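Long-range contacts in polyphenol oxidase, chloroplastic (Malus domestica, PDB 6ELV), which catalyses the oxidation of mono- and o-diphenols to o-diquinones, the chain here being its separately expressed C-terminal domain: residues I19-K24 with V125-K130; F64-N69 with E82-F87; N69-L74 with D120-V125. One frame throughout, in Å; residues are numbered along the deposited sequence.

Interaction 1: residues I19-K24 with V125-K130; sequences ISLGSK and VTLVPK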
ATOM      1  N   ILE A  19      -5.145  11.246  -0.569  1.00 11.27           N
ATOM      2  CA  ILE A  19      -5.574  11.309  -1.958  1.00 11.14           C
ATOM      3  C   ILE A  19      -6.881  10.552  -2.114  1.00  9.72           C
ATOM      4  O   ILE A  19      -7.164   9.607  -1.377  1.00 11.24           O
ATOM      5  CB  ILE A  19      -4.576  10.665  -2.948  1.00 14.08           C
ATOM      6  CG1 ILE A  19      -4.374   9.186  -2.641  1.00 16.36           C
ATOM      7  CG2 ILE A  19      -3.271  11.379  -2.995  1.00 18.61           C
ATOM      8  CD1 ILE A  19      -4.326   8.353  -3.849  1.00 22.74           C
ATOM      9  N   SER A  20      -7.668  10.962  -3.098  1.00 10.32           N
ATOM     10  CA  SER A  20      -8.807  10.184  -3.564  0.50  9.22           C
ATOM     11  C   SER A  20      -8.311   9.173  -4.592  1.00  9.46           C
ATOM     12  O   SER A  20      -7.634   9.546  -5.558  1.00 11.72           O
ATOM     13  CB  SER A  20      -9.834  11.106  -4.215  0.50 11.96           C
ATOM     14  OG  SER A  20     -10.719  10.362  -5.030  0.50 12.84           O
ATOM     15  N   LEU A  21      -8.633   7.898  -4.387  1.00  8.25           N
ATOM     16  CA  LEU A  21      -8.139   6.835  -5.265  1.00  8.16           C
ATOM     17  C   LEU A  21      -9.077   6.640  -6.459  1.00  8.40           C
ATOM     18  O   LEU A  21      -9.784   5.641  -6.592  1.00 10.51           O
ATOM     19  CB  LEU A  21      -7.952   5.552  -4.475  1.00  8.35           C
ATOM     20  CG  LEU A  21      -7.193   4.465  -5.230  1.00  8.91           C
ATOM     21  CD1 LEU A  21      -5.727   4.848  -5.492  1.00  9.63           C
ATOM     22  CD2 LEU A  21      -7.293   3.148  -4.495  1.00  9.71           C
ATOM     23  N   GLY A  22      -9.052   7.614  -7.365  1.00  9.28           N
ATOM     24  CA  GLY A  22      -9.938   7.553  -8.516  1.00 10.14           C
ATOM     25  C   GLY A  22      -9.392   6.802  -9.704  1.00  9.40           C
ATOM     26  O   GLY A  22     -10.125   6.543 -10.665  1.00 11.32           O
ATOM     27  N   SER A  23      -8.117   6.438  -9.649  1.00  8.76           N
ATOM     28  CA  SER A  23      -7.434   5.720 -10.711  1.00  8.81           C
ATOM     29  C   SER A  23      -6.235   5.016 -10.079  1.00  8.11           C
ATOM     30  O   SER A  23      -5.881   5.270  -8.923  1.00  9.39           O
ATOM     31  CB  SER A  23      -6.997   6.690 -11.809  1.00  9.86           C
ATOM     32  OG  SER A  23      -6.683   6.003 -13.001  1.00  9.76           O
ATOM     33  N   LYS A  24      -5.598   4.137 -10.849  1.00  8.24           N
ATOM     34  CA  LYS A  24      -4.399   3.452 -10.380  1.00  8.19           C
ATOM     35  C   LYS A  24      -3.271   4.454 -10.176  1.00  8.82           C
ATOM     36  O   LYS A  24      -3.000   5.294 -11.042  1.00 10.94           O
ATOM     37  CB  LYS A  24      -3.988   2.389 -11.389  1.00  9.00           C
ATOM     38  CG  LYS A  24      -2.738   1.627 -11.019  1.00 10.20           C
ATOM     39  CD  LYS A  24      -2.590   0.368 -11.868  1.00 15.14           C
ATOM     40  CE  LYS A  24      -1.942   0.617 -13.200  1.00 18.42           C
ATOM     41  NZ  LYS A  24      -1.376  -0.669 -13.715  1.00 21.04           N
ATOM     42  N   VAL A 125       4.816   1.025  -4.311  1.00  7.10           N
ATOM     43  CA  VAL A 125       3.507   0.483  -3.974  1.00  7.16           C
ATOM     44  C   VAL A 125       2.505   1.040  -4.970  1.00  7.38           C
ATOM     45  O   VAL A 125       2.441   2.260  -5.174  1.00  8.47           O
ATOM     46  CB  VAL A 125       3.109   0.843  -2.533  1.00  8.13           C
ATOM     47  CG1 VAL A 125       1.703   0.337  -2.215  1.00  9.69           C
ATOM     48  CG2 VAL A 125       4.119   0.226  -1.551  1.00  9.65           C
ATOM     49  N   THR A 126       1.712   0.150  -5.558  1.00  7.50           N
ATOM     50  CA  THR A 126       0.670   0.512  -6.507  1.00  7.55           C
ATOM     51  C   THR A 126      -0.683   0.195  -5.886  1.00  7.29           C
ATOM     52  O   THR A 126      -0.888  -0.912  -5.375  1.00  7.96           O
ATOM     53  CB  THR A 126       0.857  -0.273  -7.815  1.00  8.68           C
ATOM     54  OG1 THR A 126       2.124   0.058  -8.400  1.00 10.11           O
ATOM     55  CG2 THR A 126      -0.215   0.054  -8.839  1.00 11.00           C
ATOM     56  N   LEU A 127      -1.596   1.162  -5.942  1.00  7.23           N
ATOM     57  CA  LEU A 127      -2.965   0.991  -5.473  1.00  7.59           C
ATOM     58  C   LEU A 127      -3.877   1.011  -6.690  1.00  7.02           C
ATOM     59  O   LEU A 127      -3.834   1.959  -7.485  1.00  7.83           O
ATOM     60  CB  LEU A 127      -3.349   2.107  -4.502  1.00  8.95           C
ATOM     61  CG  LEU A 127      -2.431   2.301  -3.291  1.00 11.10           C
ATOM     62  CD1 LEU A 127      -2.997   3.387  -2.407  1.00 14.96           C
ATOM     63  CD2 LEU A 127      -2.275   1.019  -2.514  1.00 11.49           C
ATOM     64  N   VAL A 128      -4.703  -0.018  -6.826  1.00  7.70           N
ATOM     65  CA  VAL A 128      -5.535  -0.232  -8.004  1.00  7.40           C
ATOM     66  C   VAL A 128      -6.989  -0.221  -7.568  1.00  7.30           C
ATOM     67  O   VAL A 128      -7.492  -1.213  -7.035  1.00  7.71           O
ATOM     68  CB  VAL A 128      -5.197  -1.570  -8.684  1.00  8.75           C
ATOM     69  CG1 VAL A 128      -5.978  -1.706  -9.969  1.00 10.27           C
ATOM     70  CG2 VAL A 128      -3.682  -1.720  -8.927  1.00  9.77           C
ATOM     71  N   PRO A 129      -7.710   0.881  -7.774  1.00  7.35           N
ATOM     72  CA  PRO A 129      -9.118   0.890  -7.388  1.00  7.94           C
ATOM     73  C   PRO A 129      -9.917  -0.005  -8.322  1.00  7.56           C
ATOM     74  O   PRO A 129      -9.699  -0.024  -9.541  1.00  8.71           O
ATOM     75  CB  PRO A 129      -9.518   2.364  -7.518  1.00  8.76           C
ATOM     76  CG  PRO A 129      -8.615   2.887  -8.593  1.00  8.86           C
ATOM     77  CD  PRO A 129      -7.290   2.159  -8.380  1.00  8.37           C
ATOM     78  N   LYS A 130     -10.837  -0.756  -7.733  1.00  8.20           N
ATOM     79  CA  LYS A 130     -11.743  -1.626  -8.471  1.00  9.79           C
ATOM     80  C   LYS A 130     -13.179  -1.140  -8.420  1.00  9.24           C
ATOM     81  O   LYS A 130     -13.865  -1.153  -9.443  1.00 11.82           O
ATOM     82  CB  LYS A 130     -11.640  -3.067  -7.956  1.00 10.42           C
ATOM     83  CG  LYS A 130     -10.231  -3.649  -8.040  1.00 12.44           C
ATOM     84  CD  LYS A 130      -9.723  -3.670  -9.467  1.00 15.79           C
ATOM     85  CE  LYS A 130     -10.483  -4.668 -10.315  1.00 23.06           C
ATOM     86  NZ  LYS A 130      -9.765  -4.967 -11.585  1.00 27.45           N
TER
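Lys24 and Ser23 run beside Val128 and Pro129 of strand 122-131, with CA atoms 4.5 Å apart for Lys24 and Val128, yet no hydrogen bond joins the two segments. The one directed backbone approach is a CA-H...O contact, Lys24 CA to Leu127 O at 3.3 Å with 148° at the hydrogen. Packing does the rest. Leu21, at the centre of an inverse gamma turn, turns both methyls to the strand: CD1 meets Leu127 CB at 3.8 Å, the two leucine side chains crossing at about a right angle, while CD2 lies against Pro129 CB. Leu21 CG, anti to the backbone N (chi1 -169°), carries both methyls to these carbons. Pro129 sets its ring against the backbone of Leu21 and Ser23. Its CB is 3.4 Å from Leu21 O, and its CD is 3.5 Å from Ser23 O, so the ring rests on the polypeptide of the loop as much as on side chains. Lys24 contributes its aliphatic part: CG touches Thr126 CG2 at 3.7 Å, and CD runs alongside Val128 CG2. The chain bends at chi3 (84°). Leu21 also reaches Phe64 of strand 62-70, and Leu127 packs on Ile51 and Ile139 of the four-stranded sheet. The loop thus carries the chain from strand 19-20, paired with strand 135-142, across to strand 25-30, which pairs with strand 122-131 in the other sheet.

Interaction 2: residues F64-N69 with E82-F87; sequences FDVYVN and EFAGSF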
ATOM      1  N   PHE A  64     -10.022  -2.108  -3.407  1.00  7.44           N
ATOM      2  CA  PHE A  64      -8.812  -1.762  -4.126  1.00  7.26           C
ATOM      3  C   PHE A  64      -7.761  -2.822  -3.847  1.00  6.90           C
ATOM      4  O   PHE A  64      -7.728  -3.423  -2.767  1.00  8.18           O
ATOM      5  CB  PHE A  64      -8.310  -0.331  -3.837  1.00  8.27           C
ATOM      6  CG  PHE A  64      -7.831  -0.076  -2.424  1.00  8.27           C
ATOM      7  CD1 PHE A  64      -6.528  -0.383  -2.035  1.00  8.18           C
ATOM      8  CD2 PHE A  64      -8.664   0.553  -1.510  1.00  9.19           C
ATOM      9  CE1 PHE A  64      -6.084  -0.106  -0.757  1.00  9.39           C
ATOM     10  CE2 PHE A  64      -8.233   0.835  -0.225  1.00 10.13           C
ATOM     11  CZ  PHE A  64      -6.940   0.504   0.157  1.00  9.91           C
ATOM     12  N   ASP A  65      -6.904  -3.042  -4.836  1.00  7.18           N
ATOM     13  CA  ASP A  65      -5.850  -4.035  -4.762  1.00  7.56           C
ATOM     14  C   ASP A  65      -4.500  -3.339  -4.627  1.00  6.94           C
ATOM     15  O   ASP A  65      -4.311  -2.211  -5.092  1.00  9.03           O
ATOM     16  CB  ASP A  65      -5.882  -4.955  -5.984  1.00  8.15           C
ATOM     17  CG  ASP A  65      -7.200  -5.707  -6.124  1.00  8.75           C
ATOM     18  OD1 ASP A  65      -7.902  -5.942  -5.112  1.00  9.83           O
ATOM     19  OD2 ASP A  65      -7.529  -6.083  -7.260  1.00 11.18           O
ATOM     20  N   VAL A  66      -3.567  -4.019  -3.970  1.00  6.98           N
ATOM     21  CA  VAL A  66      -2.260  -3.459  -3.652  1.00  7.05           C
ATOM     22  C   VAL A  66      -1.184  -4.348  -4.249  1.00  7.03           C
ATOM     23  O   VAL A  66      -1.202  -5.571  -4.046  1.00  7.24           O
ATOM     24  CB  VAL A  66      -2.062  -3.353  -2.130  1.00  7.35           C
ATOM     25  CG1 VAL A  66      -0.732  -2.677  -1.809  1.00  8.36           C
ATOM     26  CG2 VAL A  66      -3.226  -2.610  -1.488  1.00  8.91           C
ATOM     27  N   TYR A  67      -0.248  -3.727  -4.966  1.00  6.72           N
ATOM     28  CA  TYR A  67       0.883  -4.412  -5.580  1.00  7.39           C
ATOM     29  C   TYR A  67       2.178  -3.727  -5.162  1.00  7.14           C
ATOM     30  O   TYR A  67       2.193  -2.546  -4.804  1.00  7.44           O
ATOM     31  CB  TYR A  67       0.783  -4.409  -7.117  1.00  8.38           C
ATOM     32  CG  TYR A  67      -0.386  -5.195  -7.654  1.00  8.09           C
ATOM     33  CD1 TYR A  67      -1.685  -4.700  -7.574  1.00 10.25           C
ATOM     34  CD2 TYR A  67      -0.194  -6.430  -8.253  1.00 10.53           C
ATOM     35  CE1 TYR A  67      -2.749  -5.425  -8.070  1.00 12.52           C
ATOM     36  CE2 TYR A  67      -1.256  -7.157  -8.751  1.00 12.69           C
ATOM     37  CZ  TYR A  67      -2.534  -6.656  -8.641  1.00 13.75           C
ATOM     38  OH  TYR A  67      -3.599  -7.377  -9.135  1.00 19.40           O
ATOM     39  N   VAL A  68       3.279  -4.466  -5.244  1.00  7.46           N
ATOM     40  CA  VAL A  68       4.600  -3.931  -4.925  1.00  7.35           C
ATOM     41  C   VAL A  68       5.561  -4.294  -6.048  1.00  7.71           C
ATOM     42  O   VAL A  68       5.486  -5.393  -6.607  1.00  8.74           O
ATOM     43  CB  VAL A  68       5.094  -4.495  -3.569  1.00  8.43           C
ATOM     44  CG1 VAL A  68       6.502  -4.015  -3.241  1.00  9.60           C
ATOM     45  CG2 VAL A  68       4.149  -4.087  -2.458  1.00  9.74           C
ATOM     46  N   ASN A  69       6.492  -3.391  -6.353  1.00  7.34           N
ATOM     47  CA  ASN A  69       7.559  -3.708  -7.291  1.00  7.92           C
ATOM     48  C   ASN A  69       8.857  -3.059  -6.841  1.00  7.21           C
ATOM     49  O   ASN A  69       8.870  -2.134  -6.033  1.00  7.89           O
ATOM     50  CB  ASN A  69       7.232  -3.360  -8.766  1.00  8.74           C
ATOM     51  CG  ASN A  69       7.154  -1.864  -9.055  1.00  8.92           C
ATOM     52  OD1 ASN A  69       6.073  -1.273  -9.020  1.00  9.72           O
ATOM     53  ND2 ASN A  69       8.282  -1.255  -9.406  1.00  9.41           N
ATOM     54  N   GLU A  82       3.859  -7.214  -8.108  1.00 10.09           N
ATOM     55  CA  GLU A  82       3.500  -8.430  -7.392  1.00 10.07           C
ATOM     56  C   GLU A  82       2.373  -8.120  -6.422  1.00  8.48           C
ATOM     57  O   GLU A  82       2.498  -7.207  -5.602  1.00  8.49           O
ATOM     58  CB  GLU A  82       4.706  -8.909  -6.588  1.00 13.27           C
ATOM     59  CG  GLU A  82       4.494 -10.226  -5.923  1.00 13.57           C
ATOM     60  CD  GLU A  82       4.397 -11.359  -6.920  1.00 17.39           C
ATOM     61  OE1 GLU A  82       4.979 -11.248  -8.023  1.00 19.60           O
ATOM     62  OE2 GLU A  82       3.715 -12.356  -6.599  1.00 19.99           O
ATOM     63  N   PHE A  83       1.307  -8.914  -6.486  1.00  8.34           N
ATOM     64  CA  PHE A  83       0.147  -8.706  -5.635  1.00  8.47           C
ATOM     65  C   PHE A  83       0.509  -8.890  -4.165  1.00  7.45           C
ATOM     66  O   PHE A  83       1.098  -9.904  -3.771  1.00  8.82           O
ATOM     67  CB  PHE A  83      -0.939  -9.705  -6.032  1.00  9.28           C
ATOM     68  CG  PHE A  83      -2.155  -9.653  -5.155  1.00  9.30           C
ATOM     69  CD1 PHE A  83      -3.047  -8.586  -5.233  1.00 10.01           C
ATOM     70  CD2 PHE A  83      -2.420 -10.659  -4.243  1.00 10.19           C
ATOM     71  CE1 PHE A  83      -4.177  -8.531  -4.419  1.00 11.01           C
ATOM     72  CE2 PHE A  83      -3.562 -10.595  -3.428  1.00 11.41           C
ATOM     73  CZ  PHE A  83      -4.427  -9.533  -3.532  1.00 11.30           C
ATOM     74  N   ALA A  84       0.100  -7.924  -3.343  1.00  7.17           N
ATOM     75  CA  ALA A  84       0.340  -7.955  -1.903  1.00  7.66           C
ATOM     76  C   ALA A  84      -0.920  -8.144  -1.065  1.00  7.19           C
ATOM     77  O   ALA A  84      -0.819  -8.653   0.064  1.00  8.05           O
ATOM     78  CB  ALA A  84       1.039  -6.670  -1.449  1.00  8.21           C
ATOM     79  N   GLY A  85      -2.083  -7.735  -1.556  1.00  7.58           N
ATOM     80  CA  GLY A  85      -3.309  -7.843  -0.788  1.00  7.67           C
ATOM     81  C   GLY A  85      -4.340  -6.869  -1.308  1.00  7.27           C
ATOM     82  O   GLY A  85      -4.105  -6.140  -2.267  1.00  8.79           O
ATOM     83  N   SER A  86      -5.495  -6.872  -0.653  1.00  7.61           N
ATOM     84  CA  SER A  86      -6.627  -6.058  -1.082  0.50  7.27           C
ATOM     85  C   SER A  86      -7.357  -5.524   0.128  1.00  7.56           C
ATOM     86  O   SER A  86      -7.377  -6.155   1.189  1.00  9.52           O
ATOM     87  CB  SER A  86      -7.669  -6.862  -1.865  0.50  8.01           C
ATOM     88  OG  SER A  86      -7.112  -7.460  -3.009  0.50  7.31           O
ATOM     89  N   PHE A  87      -7.972  -4.360  -0.046  1.00  8.23           N
ATOM     90  CA  PHE A  87      -8.931  -3.833   0.909  1.00  8.43           C
ATOM     91  C   PHE A  87     -10.329  -3.984   0.321  1.00  7.99           C
ATOM     92  O   PHE A  87     -10.562  -3.579  -0.823  1.00  8.56           O
ATOM     93  CB  PHE A  87      -8.703  -2.349   1.183  1.00 10.00           C
ATOM     94  CG  PHE A  87      -9.723  -1.796   2.115  1.00 10.69           C
ATOM     95  CD1 PHE A  87      -9.621  -2.048   3.469  1.00 12.51           C
ATOM     96  CD2 PHE A  87     -10.838  -1.125   1.636  1.00 11.17           C
ATOM     97  CE1 PHE A  87     -10.577  -1.597   4.334  1.00 14.34           C
ATOM     98  CE2 PHE A  87     -11.804  -0.679   2.497  1.00 12.00           C
ATOM     99  CZ  PHE A  87     -11.678  -0.916   3.850  1.00 13.21           C
TER
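Phe64 and Phe87 begin an antiparallel ladder in which each donates a backbone bond to the other, Phe87 N to Phe64 O at 2.9 Å. Val68 and Glu82 form a second reciprocal pair. Between them lies a classic beta bulge: Ala84 and Gly85 both face Val66, whose O receives a bond from Ala84 N at 2.8 Å and a weak one from Gly85 N, while Val66 N binds Gly85 O. Gly85 has phi 158°, where a side chain would jam against the preceding carbonyl. In one of its two conformers, Ser86 OG donates to Asp65 OD1 at 2.7 Å, from above the carboxylate plane; Lys63 forms a salt bridge to the same oxygen. Phe83 turns its edge to the face of Tyr67, a T-shaped pair with planes at 70° and centroids 5.6 Å apart. Tyr67 CG lies beside the backbone N (chi1 -65°), which brings CE2 to 3.7 Å from Phe83 CB. Replacing Tyr67 with an alanine would probably leave the edge of Phe83 without its aromatic partner and open a gap beside Phe83 CB. Phe64 and Phe87 barely overlap; instead Phe87 CB sits over the Phe64 face, a CH-pi contact 3.7 Å from the centroid. The hairpin flanks the five-stranded sheet, strand 82-89 outermost and strand 62-70 bonded to strand 122-131, while Val66 and Ala84 pack on Leu106 of strand 99-107 and Ala84 on Leu111 of helix 109-115.

Interaction 3: residues N69-L74 with D120-V125; sequences NDVDDL and DDSVVV. With CA (calcium ion), chain B.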
ATOM      1  N   ASN A  69       6.492  -3.391  -6.353  1.00  7.34           N
ATOM      2  CA  ASN A  69       7.559  -3.708  -7.291  1.00  7.92           C
ATOM      3  C   ASN A  69       8.857  -3.059  -6.841  1.00  7.21           C
ATOM      4  O   ASN A  69       8.870  -2.134  -6.033  1.00  7.89           O
ATOM      5  CB  ASN A  69       7.232  -3.360  -8.766  1.00  8.74           C
ATOM      6  CG  ASN A  69       7.154  -1.864  -9.055  1.00  8.92           C
ATOM      7  OD1 ASN A  69       6.073  -1.273  -9.020  1.00  9.72           O
ATOM      8  ND2 ASN A  69       8.282  -1.255  -9.406  1.00  9.41           N
ATOM      9  N   ASP A  70       9.947  -3.563  -7.420  1.00  7.75           N
ATOM     10  CA  ASP A  70      11.289  -3.069  -7.154  1.00  8.37           C
ATOM     11  C   ASP A  70      11.404  -1.632  -7.657  1.00  7.56           C
ATOM     12  O   ASP A  70      11.067  -1.334  -8.812  1.00  8.45           O
ATOM     13  CB  ASP A  70      12.267  -4.007  -7.870  1.00  8.79           C
ATOM     14  CG  ASP A  70      13.721  -3.726  -7.561  1.00  8.32           C
ATOM     15  OD1 ASP A  70      14.163  -2.568  -7.733  1.00  8.57           O
ATOM     16  OD2 ASP A  70      14.447  -4.686  -7.200  1.00  9.72           O
ATOM     17  N   VAL A  71      11.889  -0.746  -6.782  1.00  8.15           N
ATOM     18  CA  VAL A  71      12.000   0.675  -7.079  1.00  8.90           C
ATOM     19  C   VAL A  71      12.872   0.966  -8.292  1.00  8.55           C
ATOM     20  O   VAL A  71      12.734   2.022  -8.913  1.00 10.23           O
ATOM     21  CB  VAL A  71      12.493   1.417  -5.818  1.00 10.16           C
ATOM     22  CG1 VAL A  71      13.945   1.058  -5.510  1.00 10.71           C
ATOM     23  CG2 VAL A  71      12.291   2.918  -5.953  1.00 11.11           C
ATOM     24  N   ASP A  72      13.770   0.061  -8.645  1.00  8.06           N
ATOM     25  CA  ASP A  72      14.675   0.276  -9.763  1.00  8.98           C
ATOM     26  C   ASP A  72      14.108  -0.193 -11.099  1.00  9.20           C
ATOM     27  O   ASP A  72      14.757  -0.012 -12.137  1.00 10.23           O
ATOM     28  CB  ASP A  72      15.974  -0.460  -9.479  1.00  9.40           C
ATOM     29  CG  ASP A  72      16.592  -0.050  -8.152  1.00  9.64           C
ATOM     30  OD1 ASP A  72      16.847   1.165  -7.985  1.00 11.08           O
ATOM     31  OD2 ASP A  72      16.806  -0.922  -7.276  1.00  9.95           O
ATOM     32  N   ASP A  73      12.924  -0.792 -11.113  1.00  8.83           N
ATOM     33  CA  ASP A  73      12.308  -1.187 -12.371  1.00  9.84           C
ATOM     34  C   ASP A  73      11.956   0.054 -13.184  1.00 12.28           C
ATOM     35  O   ASP A  73      11.570   1.085 -12.638  1.00 14.08           O
ATOM     36  CB  ASP A  73      10.976  -1.891 -12.124  1.00  9.74           C
ATOM     37  CG  ASP A  73      11.102  -3.220 -11.425  1.00  9.10           C
ATOM     38  OD1 ASP A  73      12.220  -3.754 -11.249  1.00 10.14           O
ATOM     39  OD2 ASP A  73      10.020  -3.741 -11.059  1.00 10.78           O
ATOM     40  N   LEU A  74      12.041  -0.061 -14.506  1.00 14.98           N
ATOM     41  CA  LEU A  74      11.606   1.033 -15.385  1.00 17.74           C
ATOM     42  C   LEU A  74      10.088   1.211 -15.378  1.00 21.61           C
ATOM     43  O   LEU A  74       9.363   0.275 -15.727  1.00 21.96           O
ATOM     44  CB  LEU A  74      12.085   0.773 -16.806  1.00 18.61           C
ATOM     45  CG  LEU A  74      13.600   0.893 -16.961  1.00 18.40           C
ATOM     46  CD1 LEU A  74      14.009   0.777 -18.426  1.00 19.72           C
ATOM     47  CD2 LEU A  74      14.097   2.210 -16.349  1.00 20.74           C
ATOM     48  N   ASP A 120      17.140  -3.316  -1.314  1.00 11.13           N
ATOM     49  CA  ASP A 120      16.757  -1.950  -1.647  1.00 10.28           C
ATOM     50  C   ASP A 120      16.290  -1.208  -0.393  1.00  9.91           C
ATOM     51  O   ASP A 120      15.838  -1.809   0.584  1.00 11.10           O
ATOM     52  CB  ASP A 120      15.620  -1.939  -2.675  1.00 10.22           C
ATOM     53  CG  ASP A 120      16.022  -2.495  -4.045  1.00 10.14           C
ATOM     54  OD1 ASP A 120      17.224  -2.541  -4.387  1.00 11.52           O
ATOM     55  OD2 ASP A 120      15.104  -2.868  -4.797  1.00 10.34           O
ATOM     56  N   ASP A 121      16.379   0.123  -0.440  1.00 10.39           N
ATOM     57  CA  ASP A 121      15.964   0.965   0.679  1.00 11.10           C
ATOM     58  C   ASP A 121      14.517   1.433   0.575  1.00 10.51           C
ATOM     59  O   ASP A 121      13.988   1.982   1.550  1.00 11.87           O
ATOM     60  CB  ASP A 121      16.867   2.194   0.794  1.00 14.57           C
ATOM     61  CG  ASP A 121      18.216   1.868   1.392  1.00 19.47           C
ATOM     62  OD1 ASP A 121      18.278   1.026   2.311  1.00 22.45           O
ATOM     63  OD2 ASP A 121      19.221   2.449   0.945  1.00 23.41           O
ATOM     64  N   SER A 122      13.875   1.243  -0.574  1.00 10.08           N
ATOM     65  CA  SER A 122      12.493   1.643  -0.779  1.00  9.84           C
ATOM     66  C   SER A 122      11.903   0.690  -1.797  1.00  8.75           C
ATOM     67  O   SER A 122      12.627  -0.062  -2.448  1.00  9.60           O
ATOM     68  CB  SER A 122      12.414   3.067  -1.316  1.00 11.45           C
ATOM     69  OG  SER A 122      13.116   3.181  -2.540  1.00 15.08           O
ATOM     70  N   VAL A 123      10.572   0.727  -1.924  1.00  8.78           N
ATOM     71  CA  VAL A 123       9.832  -0.061  -2.902  1.00  8.12           C
ATOM     72  C   VAL A 123       8.777   0.837  -3.528  1.00  8.41           C
ATOM     73  O   VAL A 123       8.480   1.922  -3.027  1.00 10.35           O
ATOM     74  CB  VAL A 123       9.177  -1.313  -2.280  1.00  9.41           C
ATOM     75  CG1 VAL A 123      10.236  -2.225  -1.675  1.00 11.50           C
ATOM     76  CG2 VAL A 123       8.125  -0.910  -1.231  1.00 10.52           C
ATOM     77  N   VAL A 124       8.191   0.368  -4.626  1.00  7.54           N
ATOM     78  CA  VAL A 124       7.052   1.052  -5.228  1.00  7.79           C
ATOM     79  C   VAL A 124       5.779   0.304  -4.874  1.00  7.33           C
ATOM     80  O   VAL A 124       5.666  -0.904  -5.131  1.00  7.68           O
ATOM     81  CB  VAL A 124       7.207   1.173  -6.750  1.00  8.77           C
ATOM     82  CG1 VAL A 124       5.937   1.757  -7.366  1.00  9.00           C
ATOM     83  CG2 VAL A 124       8.415   2.041  -7.086  1.00 10.72           C
ATOM     84  N   VAL A 125       4.816   1.025  -4.311  1.00  7.10           N
ATOM     85  CA  VAL A 125       3.507   0.483  -3.974  1.00  7.16           C
ATOM     86  C   VAL A 125       2.505   1.040  -4.970  1.00  7.38           C
ATOM     87  O   VAL A 125       2.441   2.260  -5.174  1.00  8.47           O
ATOM     88  CB  VAL A 125       3.109   0.843  -2.533  1.00  8.13           C
ATOM     89  CG1 VAL A 125       1.703   0.337  -2.215  1.00  9.69           C
ATOM     90  CG2 VAL A 125       4.119   0.226  -1.551  1.00  9.65           C
TER
HETATM   91 CA    CA B 601      16.417  -3.241  -6.802  1.00  5.27          CA
HETATM   92  O   HOH W   1       3.910  -1.632  -7.401  1.00  8.80           O
HETATM   93  O   HOH W   2      12.584  -2.014  -4.356  1.00  9.50           O
HETATM   94  O   HOH W   3      18.879  -3.298  -6.980  1.00 12.58           O
HETATM   95  O   HOH W   4      17.080  -5.458  -6.115  1.00 12.67           O
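Asp70, Asp72 and Asp120 bring the two segments together around a calcium ion. Asp70 and Asp120 are bidentate, with Asp120 OD2 2.4 Å and Asp120 OD1 2.6 Å from the calcium ion, whereas Asp72 uses OD2 alone. With waters 3 and 4 the ligands number seven. The Asp70 and Asp120 carboxylates are turned 81° against each other, and Asp70 OD2 lies 3.1 Å from Asp120 OD2; the cation probably offsets the repulsion expected between such close carboxylate oxygens. Asp70 OD1 has a second task, accepting Asp72 N through its anti lone pair at 2.8 Å. This Asx turn, within the type I beta turn from Asp70 to Asp73, links one ligand directly to the backbone of the next. A trans chi1 of -173° directs the Asp70 carboxylate to the metal although its CB points away from segment 120-125. Behind the metal, water 2 accepts from Val71 N and donates to Asp120 OD2 and Ser122 O, tying the turn to a ligand of the other segment. The Asp70 carbonyl O is held from both faces of its plane, by Asp73 N and by Asn69 ND2. Farther in, Asn69 and Val124 form an antiparallel hydrogen-bonded pair with two bonds of 2.9 Å, Asn69 N to Val124 O and Val124 N to Asn69 O. Their side chains lie side by side, Asn69 OD1 3.5 Å from Val124 CG1. Val71 packs on Ser122 and against Val124 CG2, its CG2 3.5 Å from Ser122 OG and its CG1 against Ser122 O. The carbonyl O of Asp120 accepts from Arg31 NH1, and neighbouring Asp121 forms a salt bridge with Lys39.

All three contacts use the sheet in which strands 62-70 and 122-131 are neighbours. Interactions 2 and 3 share Asn69, interactions 1 and 3 share Val125, and Val128 N with Asp65 O (2.8 Å) probably bonds interaction 1 to interaction 2. Their chemistry follows position. Interaction 2, nearest the chain centre and with five of eleven touching residues buried, combines a backbone ladder with aromatic and aliphatic packing. Interaction 1 sets a loop against a strand without cross-segment hydrogen bonds, buried Leu21 at one end and exposed Lys24 at the other. Interaction 3, about 13 Å from the chain centre, lies farthest out, with Asp72 exposed though Asp120 is buried, and adds metal ligation and ordered water to a short strand pairing.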